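Local coordinates for putative methyl-accepting chemotaxis signal transduction protein (Campylobacter jejuni, PDB 6W3Y) that probably senses amino acids through a periplasmic Cache-type ligand-binding region and relays the signal to the chemotaxis machinery, at residues 78-83 with 133-138. Numbering follows the deposited sequence. Where two conformers were deposited one is given.
Sequences ALNVYL and DTVLKQ. With ALA (alanine), chain C.
The amino-acid pocket of the first PDC module, membrane-distal as in other double-Cache sensors, is lined here by Y82 of strand 80-84 and D133 in the turn joining strands 126-132 and 139-149, with N80 behind them as a second-shell residue holding D133. The amide of N80 and the carboxylate of D133 approach from opposite directions, and ND2 of N80 donates to OD2 of D133 over 3.0 Å. That bond is bent, 142° at the hydrogen. It leaves N80 nearly in its amide plane yet comes down on D133 from above the carboxylate plane, the two planes lying 65° apart. The stronger polar partner of N80 is D160, whose OD2 is hydrogen-bonded to ND2, while its OD1 is hydrogen-bonded to OH of Y82.

D133 is held by its own turn. OD1 accepts the backbone N of V135, an Asx turn, while OD2 accepts the N of L136 at 2.8 Å from the face opposite to that used by N80. With its rotation so fixed, OD1 of D133 receives the ammonium N of the bound alanine at 2.8 Å, and the backbone N of T134 points almost straight at O of the ligand. The ring of Y82 lays one face over the alanine CB; further hydrogen bonds to the ligand come from D160, K113, W115 and Y131.

Beside the pocket, L79 packs on the turn. Its CG lies anti to the backbone N (chi1 -168°), which carries the isobutyl group toward L136, CG of L79 to CD1 of L136 being 3.7 Å, while CD1 of L79 borders the amide of Q138. OD1 of N80 is buried without a polar partner: it faces CG1 of V135 at 3.6 Å and CD1 of L136 at 3.7 Å.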
ATOM      1  N   ALA A  78      -8.583 -11.322   0.469  1.00 12.23           N
ATOM      2  CA  ALA A  78      -8.796  -9.997   1.043  1.00 11.86           C
ATOM      3  C   ALA A  78      -9.437 -10.120   2.424  1.00 11.32           C
ATOM      4  O   ALA A  78     -10.068 -11.130   2.744  1.00 12.62           O
ATOM      5  CB  ALA A  78      -9.654  -9.142   0.152  1.00 12.14           C
ATOM      6  N   LEU A  79      -9.339  -9.070   3.238  1.00 11.03           N
ATOM      7  CA  LEU A  79      -9.959  -9.086   4.561  1.00 12.02           C
ATOM      8  C   LEU A  79     -11.482  -8.814   4.464  1.00 10.49           C
ATOM      9  O   LEU A  79     -12.296  -9.505   5.075  1.00 11.94           O
ATOM     10  CB  LEU A  79      -9.289  -8.083   5.477  1.00 12.21           C
ATOM     11  CG  LEU A  79      -9.652  -8.206   6.941  1.00 14.29           C
ATOM     12  CD1 LEU A  79      -9.057  -9.529   7.492  1.00 16.59           C
ATOM     13  CD2 LEU A  79      -9.108  -7.010   7.720  1.00 15.91           C
ATOM     14  N   ASN A  80     -11.823  -7.767   3.705  1.00 10.84           N
ATOM     15  CA  ASN A  80     -13.226  -7.359   3.489  1.00 10.72           C
ATOM     16  C   ASN A  80     -13.363  -6.931   2.029  1.00  9.56           C
ATOM     17  O   ASN A  80     -12.428  -6.275   1.512  1.00 10.70           O
ATOM     18  CB  ASN A  80     -13.660  -6.195   4.387  1.00 10.61           C
ATOM     19  CG  ASN A  80     -13.488  -6.422   5.849  1.00 11.39           C
ATOM     20  OD1 ASN A  80     -14.158  -7.278   6.424  1.00 13.53           O
ATOM     21  ND2 ASN A  80     -12.633  -5.600   6.464  1.00 12.33           N
ATOM     22  N   VAL A  81     -14.531  -7.153   1.462  1.00  9.47           N
ATOM     23  CA  VAL A  81     -14.871  -6.616   0.152  1.00 10.06           C
ATOM     24  C   VAL A  81     -16.333  -6.191   0.273  1.00 10.13           C
ATOM     25  O   VAL A  81     -17.162  -6.951   0.780  1.00 10.71           O
ATOM     26  CB  VAL A  81     -14.682  -7.672  -0.972  1.00 10.70           C
ATOM     27  CG1 VAL A  81     -15.124  -7.107  -2.313  1.00 11.57           C
ATOM     28  CG2 VAL A  81     -13.215  -8.095  -1.087  1.00 10.79           C
ATOM     29  N   TYR A  82     -16.650  -4.956  -0.150  1.00 10.27           N
ATOM     30  CA  TYR A  82     -17.936  -4.368   0.232  1.00  9.71           C
ATOM     31  C   TYR A  82     -18.382  -3.308  -0.766  1.00 10.76           C
ATOM     32  O   TYR A  82     -17.575  -2.785  -1.532  1.00 10.78           O
ATOM     33  CB  TYR A  82     -17.879  -3.839   1.684  1.00  9.68           C
ATOM     34  CG  TYR A  82     -16.683  -2.969   1.984  1.00 10.06           C
ATOM     35  CD1 TYR A  82     -15.497  -3.549   2.436  1.00 10.92           C
ATOM     36  CD2 TYR A  82     -16.684  -1.578   1.849  1.00  9.73           C
ATOM     37  CE1 TYR A  82     -14.372  -2.765   2.704  1.00 11.09           C
ATOM     38  CE2 TYR A  82     -15.589  -0.789   2.146  1.00 10.28           C
ATOM     39  CZ  TYR A  82     -14.417  -1.395   2.587  1.00  9.79           C
ATOM     40  OH  TYR A  82     -13.332  -0.606   2.877  1.00 11.37           O
ATOM     41  N   LEU A  83     -19.686  -2.970  -0.686  1.00 10.86           N
ATOM     42  CA  LEU A  83     -20.283  -1.968  -1.527  1.00 10.30           C
ATOM     43  C   LEU A  83     -21.106  -1.044  -0.638  1.00 10.96           C
ATOM     44  O   LEU A  83     -22.100  -1.464  -0.016  1.00 11.92           O
ATOM     45  CB  LEU A  83     -21.161  -2.601  -2.593  1.00 10.73           C
ATOM     46  CG  LEU A  83     -21.822  -1.640  -3.579  1.00 11.84           C
ATOM     47  CD1 LEU A  83     -20.795  -0.937  -4.447  1.00 12.60           C
ATOM     48  CD2 LEU A  83     -22.842  -2.370  -4.436  1.00 13.26           C
ATOM     49  N   ASP A 133      -9.199  -0.973  10.391  1.00 13.25           N
ATOM     50  CA  ASP A 133     -10.530  -1.353   9.920  1.00 13.27           C
ATOM     51  C   ASP A 133     -11.441  -1.637  11.093  1.00 14.15           C
ATOM     52  O   ASP A 133     -11.093  -2.411  11.986  1.00 15.53           O
ATOM     53  CB  ASP A 133     -10.415  -2.595   9.045  1.00 12.62           C
ATOM     54  CG  ASP A 133     -11.721  -3.346   8.915  1.00 12.71           C
ATOM     55  OD1 ASP A 133     -12.742  -2.703   8.602  1.00 13.13           O
ATOM     56  OD2 ASP A 133     -11.716  -4.572   9.125  1.00 12.62           O
ATOM     57  N   THR A 134     -12.640  -1.047  11.072  0.53 14.89           N
ATOM     58  CA  THR A 134     -13.630  -1.223  12.142  0.53 18.73           C
ATOM     59  C   THR A 134     -14.304  -2.617  12.119  0.53 15.43           C
ATOM     60  O   THR A 134     -14.858  -3.060  13.137  0.53 17.98           O
ATOM     61  CB  THR A 134     -14.729  -0.117  12.098  0.53 20.63           C
ATOM     62  OG1 THR A 134     -15.507  -0.260  10.902  0.53 25.45           O
ATOM     63  CG2 THR A 134     -14.129   1.275  12.110  0.53 24.87           C
ATOM     64  N   VAL A 135     -14.326  -3.288  10.968  1.00 13.28           N
ATOM     65  CA  VAL A 135     -15.078  -4.551  10.884  1.00 14.14           C
ATOM     66  C   VAL A 135     -14.309  -5.707  11.564  1.00 13.59           C
ATOM     67  O   VAL A 135     -14.807  -6.327  12.504  1.00 16.64           O
ATOM     68  CB  VAL A 135     -15.398  -4.901   9.417  1.00 14.15           C
ATOM     69  CG1 VAL A 135     -16.024  -6.267   9.317  1.00 15.74           C
ATOM     70  CG2 VAL A 135     -16.315  -3.859   8.831  1.00 15.00           C
ATOM     71  N   LEU A 136     -13.065  -5.902  11.131  1.00 13.62           N
ATOM     72  CA  LEU A 136     -12.243  -7.017  11.625  1.00 13.94           C
ATOM     73  C   LEU A 136     -11.022  -6.577  12.423  1.00 14.97           C
ATOM     74  O   LEU A 136     -10.252  -7.400  12.883  1.00 16.84           O
ATOM     75  CB  LEU A 136     -11.866  -7.942  10.476  1.00 14.63           C
ATOM     76  CG  LEU A 136     -12.980  -8.895  10.036  1.00 17.25           C
ATOM     77  CD1 LEU A 136     -12.569  -9.623   8.774  1.00 17.92           C
ATOM     78  CD2 LEU A 136     -13.340  -9.913  11.117  1.00 24.58           C
ATOM     79  N   LYS A 137     -10.862  -5.275  12.624  1.00 14.42           N
ATOM     80  CA  LYS A 137      -9.987  -4.761  13.659  1.00 15.45           C
ATOM     81  C   LYS A 137      -8.504  -5.035  13.361  1.00 14.71           C
ATOM     82  O   LYS A 137      -7.709  -5.315  14.251  1.00 15.54           O
ATOM     83  CB  LYS A 137     -10.350  -5.327  15.042  1.00 17.59           C
ATOM     84  CG  LYS A 137     -11.825  -5.440  15.325  1.00 23.75           C
ATOM     85  CD  LYS A 137     -12.468  -4.083  15.397  1.00 26.06           C
ATOM     86  CE  LYS A 137     -13.848  -4.183  16.070  1.00 33.44           C
ATOM     87  NZ  LYS A 137     -14.570  -2.884  15.989  1.00 41.60           N
ATOM     88  N   GLN A 138      -8.174  -4.997  12.090  1.00 13.17           N
ATOM     89  CA  GLN A 138      -6.804  -5.080  11.599  1.00 14.25           C
ATOM     90  C   GLN A 138      -6.458  -3.858  10.796  1.00 12.91           C
ATOM     91  O   GLN A 138      -7.354  -3.208  10.236  1.00 13.52           O
ATOM     92  CB  GLN A 138      -6.621  -6.337  10.729  1.00 15.32           C
ATOM     93  CG  GLN A 138      -6.859  -7.632  11.465  1.00 17.38           C
ATOM     94  CD  GLN A 138      -6.688  -8.853  10.609  1.00 19.23           C
ATOM     95  OE1 GLN A 138      -5.841  -8.852   9.713  1.00 20.85           O
ATOM     96  NE2 GLN A 138      -7.484  -9.905  10.870  1.00 23.28           N
TER
HETATM   97  N   ALA C 301     -12.640  -0.963   6.410  1.00 12.51           N
HETATM   98  CA  ALA C 301     -13.888  -0.168   6.204  1.00 12.52           C
HETATM   99  C   ALA C 301     -14.044   0.793   7.353  1.00 12.89           C
HETATM  100  O   ALA C 301     -13.332   0.662   8.375  1.00 13.98           O
HETATM  101  CB  ALA C 301     -15.074  -1.088   6.147  1.00 13.15           C
HETATM  102  OXT ALA C 301     -14.865   1.736   7.175  1.00 15.65           O